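PDB 4XDN: MAU2 chromatid cohesion factor homolog from Saccharomyces cerevisiae, which partners SCC2 in the complex required for association of cohesin with chromosomes, and so takes part in sister chromatid cohesion. Local coordinates for residues A[195-200]-A[228-233]; A[599-604]-A[635-640]; A[114-119]-A[123-128]; A[249-254]-A[290-295]. All coordinates share one frame; numbering follows the deposited sequence.

Contact 1 of 4, residues A[195-200]-A[228-233]. With SO4 (sulfate ion), chain E.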
loop_
_atom_site.group_PDB
_atom_site.type_symbol
_atom_site.label_atom_id
_atom_site.label_comp_id
_atom_site.label_asym_id
_atom_site.label_seq_id
_atom_site.Cartn_x
_atom_site.Cartn_y
_atom_site.Cartn_z
ATOM N N ARG A 195 -7.527 -15.009 -11.324
ATOM C CA ARG A 195 -8.740 -15.481 -10.657
ATOM C C ARG A 195 -9.423 -14.372 -9.859
ATOM O O ARG A 195 -10.651 -14.313 -9.805
ATOM C CB ARG A 195 -8.433 -16.655 -9.724
ATOM C CG ARG A 195 -8.534 -18.033 -10.373
ATOM C CD ARG A 195 -7.168 -18.631 -10.684
ATOM N NE ARG A 195 -7.129 -20.065 -10.407
ATOM C CZ ARG A 195 -6.020 -20.749 -10.146
ATOM N NH1 ARG A 195 -4.841 -20.137 -10.121
ATOM N NH2 ARG A 195 -6.090 -22.054 -9.906
ATOM N N VAL A 196 -8.631 -13.509 -9.226
ATOM C CA VAL A 196 -9.188 -12.415 -8.432
ATOM C C VAL A 196 -10.059 -11.527 -9.313
ATOM O O VAL A 196 -11.217 -11.260 -8.989
ATOM C CB VAL A 196 -8.081 -11.556 -7.767
ATOM C CG1 VAL A 196 -8.670 -10.288 -7.139
ATOM C CG2 VAL A 196 -7.335 -12.362 -6.710
ATOM N N LYS A 197 -9.493 -11.085 -10.432
ATOM C CA LYS A 197 -10.191 -10.203 -11.362
ATOM C C LYS A 197 -11.450 -10.865 -11.907
ATOM O O LYS A 197 -12.502 -10.233 -12.014
ATOM C CB LYS A 197 -9.260 -9.810 -12.510
ATOM C CG LYS A 197 -8.023 -9.055 -12.060
ATOM C CD LYS A 197 -6.926 -9.105 -13.107
ATOM C CE LYS A 197 -5.672 -8.392 -12.625
ATOM N NZ LYS A 197 -4.528 -8.616 -13.549
ATOM N N THR A 198 -11.333 -12.144 -12.251
ATOM C CA THR A 198 -12.466 -12.920 -12.739
ATOM C C THR A 198 -13.543 -13.036 -11.666
ATOM O O THR A 198 -14.734 -12.917 -11.955
ATOM C CB THR A 198 -12.025 -14.333 -13.179
ATOM O OG1 THR A 198 -11.180 -14.234 -14.331
ATOM C CG2 THR A 198 -13.230 -15.214 -13.515
ATOM N N SER A 199 -13.118 -13.270 -10.428
ATOM C CA SER A 199 -14.058 -13.448 -9.326
ATOM C C SER A 199 -14.722 -12.129 -8.951
ATOM O O SER A 199 -15.919 -12.094 -8.679
ATOM C CB SER A 199 -13.353 -14.047 -8.108
ATOM O OG SER A 199 -12.839 -15.334 -8.398
ATOM N N PHE A 200 -13.946 -11.049 -8.934
ATOM C CA PHE A 200 -14.499 -9.726 -8.651
ATOM C C PHE A 200 -15.587 -9.381 -9.661
ATOM O O PHE A 200 -16.682 -8.963 -9.288
ATOM C CB PHE A 200 -13.407 -8.652 -8.679
ATOM C CG PHE A 200 -12.930 -8.226 -7.318
ATOM C CD1 PHE A 200 -13.807 -7.652 -6.409
ATOM C CD2 PHE A 200 -11.602 -8.379 -6.955
ATOM C CE1 PHE A 200 -13.372 -7.256 -5.161
ATOM C CE2 PHE A 200 -11.162 -7.981 -5.708
ATOM C CZ PHE A 200 -12.049 -7.419 -4.809
ATOM N N GLU A 228 -1.639 -3.613 -6.399
ATOM C CA GLU A 228 -0.852 -4.384 -7.360
ATOM C C GLU A 228 -0.410 -3.522 -8.542
ATOM O O GLU A 228 0.310 -3.990 -9.427
ATOM C CB GLU A 228 -1.663 -5.580 -7.864
ATOM C CG GLU A 228 -2.043 -6.590 -6.786
ATOM C CD GLU A 228 -0.845 -7.341 -6.228
ATOM O OE1 GLU A 228 0.227 -7.326 -6.867
ATOM O OE2 GLU A 228 -0.977 -7.950 -5.146
ATOM N N ARG A 229 -0.847 -2.264 -8.545
ATOM C CA ARG A 229 -0.605 -1.344 -9.654
ATOM C C ARG A 229 -1.097 -1.916 -10.980
ATOM O O ARG A 229 -0.518 -1.650 -12.032
ATOM C CB ARG A 229 0.888 -0.991 -9.755
ATOM C CG ARG A 229 1.442 -0.240 -8.549
ATOM C CD ARG A 229 0.717 1.074 -8.312
ATOM N NE ARG A 229 1.645 2.202 -8.213
ATOM C CZ ARG A 229 1.829 3.127 -9.151
ATOM N NH1 ARG A 229 1.151 3.098 -10.291
ATOM N NH2 ARG A 229 2.700 4.101 -8.944
ATOM N N PHE A 230 -2.167 -2.702 -10.925
ATOM C CA PHE A 230 -2.813 -3.183 -12.139
ATOM C C PHE A 230 -3.646 -2.063 -12.745
ATOM O O PHE A 230 -4.177 -1.225 -12.016
ATOM C CB PHE A 230 -3.709 -4.393 -11.854
ATOM C CG PHE A 230 -2.958 -5.657 -11.535
ATOM C CD1 PHE A 230 -1.800 -5.991 -12.217
ATOM C CD2 PHE A 230 -3.423 -6.518 -10.555
ATOM C CE1 PHE A 230 -1.117 -7.154 -11.925
ATOM C CE2 PHE A 230 -2.744 -7.685 -10.257
ATOM C CZ PHE A 230 -1.590 -8.005 -10.945
ATOM N N PRO A 231 -3.756 -2.034 -14.084
ATOM C CA PRO A 231 -4.683 -1.089 -14.712
ATOM C C PRO A 231 -6.107 -1.278 -14.206
ATOM O O PRO A 231 -6.565 -2.416 -14.090
ATOM C CB PRO A 231 -4.584 -1.436 -16.200
ATOM C CG PRO A 231 -3.235 -2.031 -16.356
ATOM C CD PRO A 231 -2.966 -2.774 -15.083
ATOM N N ILE A 232 -6.793 -0.183 -13.904
ATOM C CA ILE A 232 -8.171 -0.261 -13.440
ATOM C C ILE A 232 -9.124 -0.215 -14.637
ATOM O O ILE A 232 -9.092 0.740 -15.412
ATOM C CB ILE A 232 -8.515 0.881 -12.466
ATOM C CG1 ILE A 232 -7.474 0.954 -11.344
ATOM C CG2 ILE A 232 -9.911 0.671 -11.886
ATOM C CD1 ILE A 232 -7.643 2.137 -10.416
ATOM N N PRO A 233 -9.969 -1.251 -14.800
ATOM C CA PRO A 233 -10.952 -1.225 -15.891
ATOM C C PRO A 233 -11.873 -0.012 -15.820
ATOM O O PRO A 233 -12.114 0.520 -14.734
ATOM C CB PRO A 233 -11.744 -2.520 -15.682
ATOM C CG PRO A 233 -10.808 -3.422 -14.979
ATOM C CD PRO A 233 -10.000 -2.535 -14.076
HETATM S S SO4 E . -3.681 -16.856 -11.684
HETATM O O1 SO4 E . -5.002 -16.472 -11.193
HETATM O O2 SO4 E . -3.071 -17.804 -10.756
HETATM O O3 SO4 E . -3.824 -17.484 -12.995
HETATM O O4 SO4 E . -2.829 -15.672 -11.787
#

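Contact 2 of 4, residues A[599-604]-A[635-640]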
loop_
_atom_site.group_PDB
_atom_site.type_symbol
_atom_site.label_atom_id
_atom_site.label_comp_id
_atom_site.label_asym_id
_atom_site.label_seq_id
_atom_site.Cartn_x
_atom_site.Cartn_y
_atom_site.Cartn_z
ATOM N N GLY A 599 23.282 18.267 -8.865
ATOM C CA GLY A 599 23.526 17.089 -9.683
ATOM C C GLY A 599 23.240 17.297 -11.162
ATOM O O GLY A 599 23.281 16.347 -11.943
ATOM N N MET A 600 22.968 18.539 -11.549
ATOM C CA MET A 600 22.545 18.859 -12.913
ATOM C C MET A 600 23.650 19.482 -13.773
ATOM O O MET A 600 23.384 19.953 -14.876
ATOM C CB MET A 600 21.350 19.816 -12.866
ATOM C CG MET A 600 20.090 19.203 -12.275
ATOM S SD MET A 600 19.327 18.019 -13.394
ATOM C CE MET A 600 18.532 19.122 -14.561
ATOM N N ARG A 601 24.883 19.483 -13.279
ATOM C CA ARG A 601 25.962 20.212 -13.944
ATOM C C ARG A 601 26.373 19.604 -15.284
ATOM O O ARG A 601 26.661 20.334 -16.236
ATOM C CB ARG A 601 27.178 20.297 -13.022
ATOM C CG ARG A 601 27.046 21.368 -11.954
ATOM C CD ARG A 601 28.096 21.212 -10.873
ATOM N NE ARG A 601 28.072 22.324 -9.928
ATOM C CZ ARG A 601 28.719 22.333 -8.767
ATOM N NH1 ARG A 601 29.443 21.284 -8.397
ATOM N NH2 ARG A 601 28.639 23.392 -7.971
ATOM N N LYS A 602 26.408 18.278 -15.365
ATOM C CA LYS A 602 26.804 17.618 -16.603
ATOM C C LYS A 602 25.686 17.715 -17.636
ATOM O O LYS A 602 25.949 17.848 -18.831
ATOM C CB LYS A 602 27.180 16.159 -16.344
ATOM C CG LYS A 602 28.550 16.004 -15.704
ATOM C CD LYS A 602 28.863 14.558 -15.370
ATOM C CE LYS A 602 30.247 14.427 -14.747
ATOM N NZ LYS A 602 30.568 13.025 -14.375
ATOM N N VAL A 603 24.442 17.659 -17.173
ATOM C CA VAL A 603 23.295 17.886 -18.045
ATOM C C VAL A 603 23.336 19.319 -18.576
ATOM O O VAL A 603 23.159 19.555 -19.773
ATOM C CB VAL A 603 21.956 17.625 -17.305
ATOM C CG1 VAL A 603 20.763 18.127 -18.118
ATOM C CG2 VAL A 603 21.797 16.140 -16.996
ATOM N N GLN A 604 23.583 20.270 -17.676
ATOM C CA GLN A 604 23.629 21.685 -18.036
ATOM C C GLN A 604 24.747 21.958 -19.036
ATOM O O GLN A 604 24.603 22.791 -19.931
ATOM C CB GLN A 604 23.821 22.553 -16.788
ATOM C CG GLN A 604 23.567 24.041 -17.021
ATOM C CD GLN A 604 23.738 24.872 -15.759
ATOM O OE1 GLN A 604 24.574 24.567 -14.914
ATOM N NE2 GLN A 604 22.936 25.923 -15.624
ATOM N N VAL A 635 33.086 23.442 -16.368
ATOM C CA VAL A 635 34.248 22.569 -16.477
ATOM C C VAL A 635 35.064 22.583 -15.184
ATOM O O VAL A 635 35.556 21.545 -14.744
ATOM C CB VAL A 635 35.152 22.976 -17.668
ATOM C CG1 VAL A 635 36.503 22.258 -17.614
ATOM C CG2 VAL A 635 34.457 22.673 -18.983
ATOM N N LYS A 636 35.203 23.757 -14.573
ATOM C CA LYS A 636 36.001 23.882 -13.358
ATOM C C LYS A 636 35.346 23.148 -12.191
ATOM O O LYS A 636 36.027 22.503 -11.395
ATOM C CB LYS A 636 36.219 25.356 -13.002
ATOM C CG LYS A 636 37.029 25.567 -11.727
ATOM C CD LYS A 636 37.944 26.784 -11.817
ATOM C CE LYS A 636 37.166 28.077 -12.027
ATOM N NZ LYS A 636 36.172 28.323 -10.944
ATOM N N GLN A 637 34.024 23.243 -12.098
ATOM C CA GLN A 637 33.277 22.557 -11.048
ATOM C C GLN A 637 33.321 21.042 -11.225
ATOM O O GLN A 637 33.607 20.304 -10.282
ATOM C CB GLN A 637 31.821 23.027 -11.034
ATOM C CG GLN A 637 31.638 24.497 -10.704
ATOM C CD GLN A 637 30.216 24.971 -10.938
ATOM O OE1 GLN A 637 29.663 24.800 -12.023
ATOM N NE2 GLN A 637 29.614 25.562 -9.916
ATOM N N ILE A 638 33.033 20.593 -12.442
ATOM C CA ILE A 638 32.946 19.169 -12.754
ATOM C C ILE A 638 34.279 18.448 -12.564
ATOM O O ILE A 638 34.323 17.359 -11.993
ATOM C CB ILE A 638 32.458 18.960 -14.206
ATOM C CG1 ILE A 638 31.013 19.444 -14.346
ATOM C CG2 ILE A 638 32.547 17.491 -14.613
ATOM C CD1 ILE A 638 30.554 19.625 -15.782
ATOM N N THR A 639 35.362 19.057 -13.041
ATOM C CA THR A 639 36.674 18.412 -13.026
ATOM C C THR A 639 37.414 18.597 -11.699
ATOM O O THR A 639 38.629 18.405 -11.631
ATOM C CB THR A 639 37.570 18.944 -14.167
ATOM O OG1 THR A 639 37.746 20.359 -14.025
ATOM C CG2 THR A 639 36.947 18.645 -15.522
ATOM N N SER A 640 36.685 18.964 -10.648
ATOM C CA SER A 640 37.279 19.106 -9.323
ATOM C C SER A 640 37.877 17.787 -8.847
ATOM O O SER A 640 37.174 16.783 -8.730
ATOM C CB SER A 640 36.238 19.595 -8.314
ATOM O OG SER A 640 35.839 20.925 -8.593
#

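Contact 3 of 4, residues A[114-119]-A[123-128]. With SO4 (sulfate ion), chain D.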
loop_
_atom_site.group_PDB
_atom_site.type_symbol
_atom_site.label_atom_id
_atom_site.label_comp_id
_atom_site.label_asym_id
_atom_site.label_seq_id
_atom_site.Cartn_x
_atom_site.Cartn_y
_atom_site.Cartn_z
ATOM N N GLU A 114 -21.828 -29.002 12.962
ATOM C CA GLU A 114 -22.483 -30.299 12.843
ATOM C C GLU A 114 -23.670 -30.423 13.797
ATOM O O GLU A 114 -24.676 -31.049 13.464
ATOM C CB GLU A 114 -21.484 -31.428 13.101
ATOM C CG GLU A 114 -22.121 -32.813 13.146
ATOM C CD GLU A 114 -21.099 -33.934 13.168
ATOM O OE1 GLU A 114 -19.887 -33.638 13.229
ATOM O OE2 GLU A 114 -21.510 -35.112 13.123
ATOM N N ARG A 115 -23.558 -29.825 14.979
ATOM C CA ARG A 115 -24.648 -29.873 15.943
ATOM C C ARG A 115 -25.821 -29.032 15.455
ATOM O O ARG A 115 -26.975 -29.443 15.565
ATOM C CB ARG A 115 -24.193 -29.386 17.321
ATOM C CG ARG A 115 -25.147 -29.787 18.434
ATOM C CD ARG A 115 -24.997 -28.932 19.679
ATOM N NE ARG A 115 -26.026 -29.256 20.666
ATOM C CZ ARG A 115 -26.299 -28.525 21.742
ATOM N NH1 ARG A 115 -25.622 -27.410 21.988
ATOM N NH2 ARG A 115 -27.257 -28.907 22.574
ATOM N N LEU A 116 -25.521 -27.854 14.917
ATOM C CA LEU A 116 -26.557 -26.970 14.389
ATOM C C LEU A 116 -27.328 -27.635 13.252
ATOM O O LEU A 116 -28.548 -27.510 13.161
ATOM C CB LEU A 116 -25.946 -25.657 13.897
ATOM C CG LEU A 116 -25.355 -24.734 14.965
ATOM C CD1 LEU A 116 -24.629 -23.567 14.312
ATOM C CD2 LEU A 116 -26.434 -24.230 15.902
ATOM N N GLN A 117 -26.607 -28.343 12.391
ATOM C CA GLN A 117 -27.222 -29.014 11.253
ATOM C C GLN A 117 -28.213 -30.083 11.714
ATOM O O GLN A 117 -29.191 -30.370 11.026
ATOM C CB GLN A 117 -26.144 -29.628 10.354
ATOM C CG GLN A 117 -25.335 -28.589 9.581
ATOM C CD GLN A 117 -24.165 -29.188 8.817
ATOM O OE1 GLN A 117 -23.395 -29.986 9.354
ATOM N NE2 GLN A 117 -24.025 -28.800 7.554
ATOM N N THR A 118 -27.968 -30.656 12.886
ATOM C CA THR A 118 -28.850 -31.680 13.440
ATOM C C THR A 118 -30.208 -31.102 13.848
ATOM O O THR A 118 -31.217 -31.808 13.836
ATOM C CB THR A 118 -28.202 -32.366 14.663
ATOM O OG1 THR A 118 -26.924 -32.897 14.292
ATOM C CG2 THR A 118 -29.080 -33.500 15.190
ATOM N N HIS A 119 -30.228 -29.819 14.205
ATOM C CA HIS A 119 -31.450 -29.163 14.676
ATOM C C HIS A 119 -32.025 -28.184 13.656
ATOM O O HIS A 119 -33.095 -27.617 13.872
ATOM C CB HIS A 119 -31.176 -28.421 15.986
ATOM C CG HIS A 119 -30.747 -29.314 17.108
ATOM N ND1 HIS A 119 -29.473 -29.828 17.206
ATOM C CD2 HIS A 119 -31.428 -29.786 18.180
ATOM C CE1 HIS A 119 -29.386 -30.578 18.292
ATOM N NE2 HIS A 119 -30.558 -30.568 18.900
ATOM N N THR A 123 -35.523 -25.739 13.896
ATOM C CA THR A 123 -35.029 -24.583 14.640
ATOM C C THR A 123 -34.290 -23.610 13.721
ATOM O O THR A 123 -33.433 -24.016 12.942
ATOM C CB THR A 123 -34.080 -25.011 15.780
ATOM O OG1 THR A 123 -34.561 -26.214 16.391
ATOM C CG2 THR A 123 -33.974 -23.918 16.829
ATOM N N ASP A 124 -34.627 -22.327 13.822
ATOM C CA ASP A 124 -34.012 -21.298 12.985
ATOM C C ASP A 124 -32.547 -21.104 13.364
ATOM O O ASP A 124 -32.237 -20.448 14.359
ATOM C CB ASP A 124 -34.772 -19.976 13.121
ATOM C CG ASP A 124 -34.385 -18.966 12.056
ATOM O OD1 ASP A 124 -33.371 -19.178 11.359
ATOM O OD2 ASP A 124 -35.100 -17.952 11.919
ATOM N N LEU A 125 -31.653 -21.670 12.559
ATOM C CA LEU A 125 -30.232 -21.690 12.882
ATOM C C LEU A 125 -29.345 -21.312 11.697
ATOM O O LEU A 125 -28.126 -21.476 11.756
ATOM C CB LEU A 125 -29.838 -23.076 13.400
ATOM C CG LEU A 125 -30.527 -23.506 14.698
ATOM C CD1 LEU A 125 -30.207 -24.958 15.016
ATOM C CD2 LEU A 125 -30.119 -22.600 15.852
ATOM N N VAL A 126 -29.954 -20.797 10.633
ATOM C CA VAL A 126 -29.205 -20.405 9.443
ATOM C C VAL A 126 -28.135 -19.371 9.787
ATOM O O VAL A 126 -26.981 -19.516 9.386
ATOM C CB VAL A 126 -30.137 -19.839 8.352
ATOM C CG1 VAL A 126 -29.339 -19.357 7.148
ATOM C CG2 VAL A 126 -31.141 -20.894 7.925
ATOM N N GLU A 127 -28.515 -18.341 10.540
ATOM C CA GLU A 127 -27.577 -17.287 10.929
ATOM C C GLU A 127 -26.334 -17.870 11.585
ATOM O O GLU A 127 -25.209 -17.496 11.250
ATOM C CB GLU A 127 -28.238 -16.298 11.888
ATOM C CG GLU A 127 -29.446 -15.582 11.318
ATOM C CD GLU A 127 -30.111 -14.680 12.338
ATOM O OE1 GLU A 127 -29.400 -14.156 13.224
ATOM O OE2 GLU A 127 -31.346 -14.500 12.258
ATOM N N GLU A 128 -26.547 -18.796 12.515
ATOM C CA GLU A 128 -25.449 -19.418 13.243
ATOM C C GLU A 128 -24.570 -20.260 12.319
ATOM O O GLU A 128 -23.344 -20.210 12.405
ATOM C CB GLU A 128 -25.984 -20.284 14.387
ATOM C CG GLU A 128 -26.591 -19.494 15.546
ATOM C CD GLU A 128 -27.991 -18.969 15.262
ATOM O OE1 GLU A 128 -28.537 -19.255 14.175
ATOM O OE2 GLU A 128 -28.550 -18.270 16.134
HETATM S S SO4 D . -27.908 -32.519 20.883
HETATM O O1 SO4 D . -26.883 -31.728 20.210
HETATM O O2 SO4 D . -28.806 -31.631 21.615
HETATM O O3 SO4 D . -28.671 -33.272 19.891
HETATM O O4 SO4 D . -27.273 -33.449 21.813
#

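Contact 4 of 4, residues A[249-254]-A[290-295]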
loop_
_atom_site.group_PDB
_atom_site.type_symbol
_atom_site.label_atom_id
_atom_site.label_comp_id
_atom_site.label_asym_id
_atom_site.label_seq_id
_atom_site.Cartn_x
_atom_site.Cartn_y
_atom_site.Cartn_z
ATOM N N GLY A 249 -22.729 5.693 3.045
ATOM C CA GLY A 249 -22.349 6.195 4.354
ATOM C C GLY A 249 -21.025 6.944 4.317
ATOM O O GLY A 249 -20.217 6.737 3.412
ATOM N N PRO A 250 -20.790 7.815 5.311
ATOM C CA PRO A 250 -19.603 8.680 5.328
ATOM C C PRO A 250 -18.281 7.921 5.467
ATOM O O PRO A 250 -17.264 8.379 4.944
ATOM C CB PRO A 250 -19.844 9.578 6.545
ATOM C CG PRO A 250 -20.755 8.802 7.421
ATOM C CD PRO A 250 -21.631 8.010 6.505
ATOM N N GLU A 251 -18.290 6.782 6.152
ATOM C CA GLU A 251 -17.071 5.997 6.320
ATOM C C GLU A 251 -16.579 5.450 4.982
ATOM O O GLU A 251 -15.432 5.676 4.594
ATOM C CB GLU A 251 -17.295 4.847 7.303
ATOM C CG GLU A 251 -17.440 5.285 8.757
ATOM C CD GLU A 251 -18.812 5.860 9.073
ATOM O OE1 GLU A 251 -19.821 5.333 8.556
ATOM O OE2 GLU A 251 -18.879 6.840 9.843
ATOM N N LEU A 252 -17.451 4.738 4.273
ATOM C CA LEU A 252 -17.074 4.133 3.003
ATOM C C LEU A 252 -16.806 5.189 1.933
ATOM O O LEU A 252 -15.998 4.971 1.033
ATOM C CB LEU A 252 -18.162 3.168 2.524
ATOM C CG LEU A 252 -18.322 1.874 3.331
ATOM C CD1 LEU A 252 -19.513 1.070 2.818
ATOM C CD2 LEU A 252 -17.054 1.031 3.289
ATOM N N TYR A 253 -17.475 6.334 2.029
ATOM C CA TYR A 253 -17.259 7.397 1.055
ATOM C C TYR A 253 -15.881 8.028 1.250
ATOM O O TYR A 253 -15.239 8.438 0.286
ATOM C CB TYR A 253 -18.345 8.467 1.152
ATOM C CG TYR A 253 -18.382 9.371 -0.061
ATOM C CD1 TYR A 253 -19.045 8.983 -1.218
ATOM C CD2 TYR A 253 -17.743 10.605 -0.055
ATOM C CE1 TYR A 253 -19.078 9.803 -2.332
ATOM C CE2 TYR A 253 -17.769 11.430 -1.165
ATOM C CZ TYR A 253 -18.438 11.023 -2.301
ATOM O OH TYR A 253 -18.470 11.839 -3.409
ATOM N N ALA A 254 -15.428 8.106 2.498
ATOM C CA ALA A 254 -14.084 8.596 2.784
ATOM C C ALA A 254 -13.059 7.690 2.111
ATOM O O ALA A 254 -12.020 8.148 1.636
ATOM C CB ALA A 254 -13.841 8.659 4.282
ATOM N N VAL A 290 -16.695 11.484 13.623
ATOM C CA VAL A 290 -16.257 11.620 15.009
ATOM C C VAL A 290 -17.228 10.924 15.964
ATOM O O VAL A 290 -16.804 10.208 16.871
ATOM C CB VAL A 290 -16.110 13.108 15.407
ATOM C CG1 VAL A 290 -15.789 13.253 16.894
ATOM C CG2 VAL A 290 -15.024 13.770 14.570
ATOM N N THR A 291 -18.525 11.136 15.759
ATOM C CA THR A 291 -19.540 10.526 16.617
ATOM C C THR A 291 -19.640 9.021 16.378
ATOM O O THR A 291 -20.035 8.267 17.269
ATOM C CB THR A 291 -20.931 11.158 16.395
ATOM O OG1 THR A 291 -21.306 11.035 15.018
ATOM C CG2 THR A 291 -20.929 12.628 16.791
ATOM N N ASN A 292 -19.278 8.592 15.172
ATOM C CA ASN A 292 -19.344 7.184 14.795
ATOM C C ASN A 292 -18.023 6.457 15.054
ATOM O O ASN A 292 -17.913 5.252 14.829
ATOM C CB ASN A 292 -19.734 7.060 13.318
ATOM C CG ASN A 292 -19.939 5.622 12.884
ATOM O OD1 ASN A 292 -19.088 5.040 12.209
ATOM N ND2 ASN A 292 -21.067 5.038 13.274
ATOM N N GLU A 293 -17.027 7.193 15.538
ATOM C CA GLU A 293 -15.697 6.632 15.748
ATOM C C GLU A 293 -15.723 5.429 16.690
ATOM O O GLU A 293 -16.218 5.516 17.815
ATOM C CB GLU A 293 -14.751 7.703 16.294
ATOM C CG GLU A 293 -13.342 7.191 16.563
ATOM C CD GLU A 293 -12.287 8.284 16.521
ATOM O OE1 GLU A 293 -11.097 7.961 16.719
ATOM O OE2 GLU A 293 -12.639 9.460 16.288
ATOM N N GLY A 294 -15.191 4.307 16.208
ATOM C CA GLY A 294 -15.102 3.089 16.993
ATOM C C GLY A 294 -16.137 2.053 16.595
ATOM O O GLY A 294 -15.851 0.856 16.571
ATOM N N LYS A 295 -17.341 2.515 16.277
ATOM C CA LYS A 295 -18.449 1.615 15.972
ATOM C C LYS A 295 -18.354 1.024 14.565
ATOM O O LYS A 295 -19.156 0.167 14.191
ATOM C CB LYS A 295 -19.784 2.349 16.143
ATOM C CG LYS A 295 -20.477 2.097 17.473
ATOM C CD LYS A 295 -20.913 0.640 17.593
ATOM C CE LYS A 295 -22.024 0.457 18.614
ATOM N NZ LYS A 295 -21.531 0.513 20.016
#

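Contact 1 of 4, residues A[195-200]-A[228-233]
On the helix that sends Lys-197 across to the ring of Phe-230, the carbonyl oxygen Arg-195 O is gripped twice by one residue: Ser-199 N binds it at 2.7 Å and Ser-199 OG at 2.8 Å. The two donors arrive from opposite faces of the carbonyl plane, the hydroxyl standing well above it (38°). The bridge between the segments is a cation-pi contact. Lys-197 NZ lies 3.7 Å from the centroid of the Phe-230 ring and almost exactly on the ring normal, 5° off it. Behind it the methylene Lys-197 CE makes a CH-pi contact with the same face, coming within 3.6 Å of Phe-230 CD2. Beyond CG the lysine chain is extended, which carries the ammonium the full distance between the segments and brings it over the ring at about a right angle. Glu-228 CB rests on the other face, toward the rim, and His-193 meets the aromatic edge-to-face. At the start of the segment Arg-195 N donates to sulfate O1 (2.9 Å) and Arg-195 NH1 to sulfate O2 (3.0 Å); the anion probably comes from the crystallisation liquor. Phe-230 follows a Schellman motif at Arg-229, which closes helix 212-228, so the contact ties helix 193-206 to the turn after the next helix, consistent with a TPR-like array of antiparallel helix pairs.

Contact 2 of 4, residues A[599-604]-A[635-640]
Apolar packing centres on Ile-638, which meets two neighbours on the facing helix. Its CG1 lies 4.1 Å from Arg-601 CB, and its CG2 touches Lys-602 CE at 3.8 Å. The Lys-602 chain is extended past the isoleucine, and its ammonium forms a salt bridge outside the two segments, with an acidic side chain of another protein's chain. Flat-group packing joins Arg-601 to Gln-637: the glutamine lies over one face of the guanidinium, crossing the arginine at about a right angle, with the amide and guanidinium planes 40° apart. As modelled, Arg-601 NH2 and Gln-637 NE2 are 3.1 Å apart, but both are donors, so the pair is not hydrogen-bonded and the groups meet by packing. At the helix end, Val-635 O accepts from Thr-639 OG1 at 2.6 Å and Thr-639 N at 3.0 Å, from opposite faces of its plane. The start of helix 601-618 thus meets the end of helix 621-638 at the open end of the C-terminal antiparallel helical hairpin.

Contact 3 of 4, residues A[114-119]-A[123-128]
Leu-116 and Leu-125 meet at a slant, methyl against methyl, with Leu-116 CD2 3.9 Å from Leu-125 CD1. The same Leu-125 methyl slips under the helix end, where it lies 3.6 Å from Leu-116 O and 3.7 Å from His-119 CB. The other branch of Leu-116 meets the second helix: its CD1 reaches Glu-128 CB at 3.6 Å, the two side chains crossing at about a right angle. Glu-128 bends at chi2 (78°), which turns its carboxylate away from the leucine. These residues form the inner face of an antiparallel helical hairpin in which a short connection joins helix 102-119 to the N-terminal end of helix 126-144, with Leu-125 at the N-cap position; Ser-85 of helix 81-98 and Ile-129 also touch Leu-116. At the connection Thr-123 stands beside His-119, whose CB is 4.1 Å from Thr-123 OG1. The imidazole is set by a nearly straight bond (168°) from His-119 ND1 to Arg-115 O, which lies in the ring plane and fixes the ring's rotation. Its far edge then faces a sulfate, probably from the crystallisation liquor. Arg-115 approaches the anion edge-on, with NE giving a 2.7 Å bond to sulfate O1 and NH2 a longer one of 3.3 Å to sulfate O2, while Arg-115 NH1 makes a salt bridge with Asp-84.

Contact 4 of 4, residues A[249-254]-A[290-295]
At the open end of a helical hairpin, where helix 250-266 begins and helix 272-291 gives way to a type II beta turn, Glu-251 meets Asn-292. They are the two touching residues of a small contact. Both side chains start toward the facing segment. Glu-251 bends at chi2 (78°), curling its carboxylate back so that OE2 comes 3.6 Å from Asn-292 CB and 3.4 Å from Asn-292 CG. Asn-292 extends CG away from its own backbone N (chi1 -175°) and brings its amide across the carboxylate at a slant, the two planes 36° apart. The pair is partly enclosed: Leu-289 of helix 272-291, Phe-315 and Cys-297 at the start of strand 297-302 all touch the Glu-251 side chain. Pro-250, one residue earlier, packs on Ser-288 and Leu-289 and joins the same two helices. On the first segment Gly-249 ends the short helix 245-248 with a positive phi and at once serves as N-cap of the next, its carbonyl O accepting from Tyr-253 N at 3.1 Å. On the second, the turn that leads the chain out of the helix is closed by Lys-295 N, which lies 3.1 Å from Asn-292 O.

How the contacts relate
The four contacts follow one another along an elongated, mostly helical chain, in the order contact 3, contact 1, contact 4, contact 2. Contacts 3 and 2 mark its far parts, on opposite sides of the chain's centre with their own centres 78 Å apart. Contact 1 lies nearest the middle, 14 Å from the chain's centre. Its closest companion is contact 4, 27 Å away between centres and about 12 Å between nearest atoms; none of the four touches another. Contacts 1 and 3 each carry a sulfate, probably from the crystallisation liquor. Another protein's chain, probably SCC2, reaches contacts 1, 2 and 3 but not the segments of contact 4.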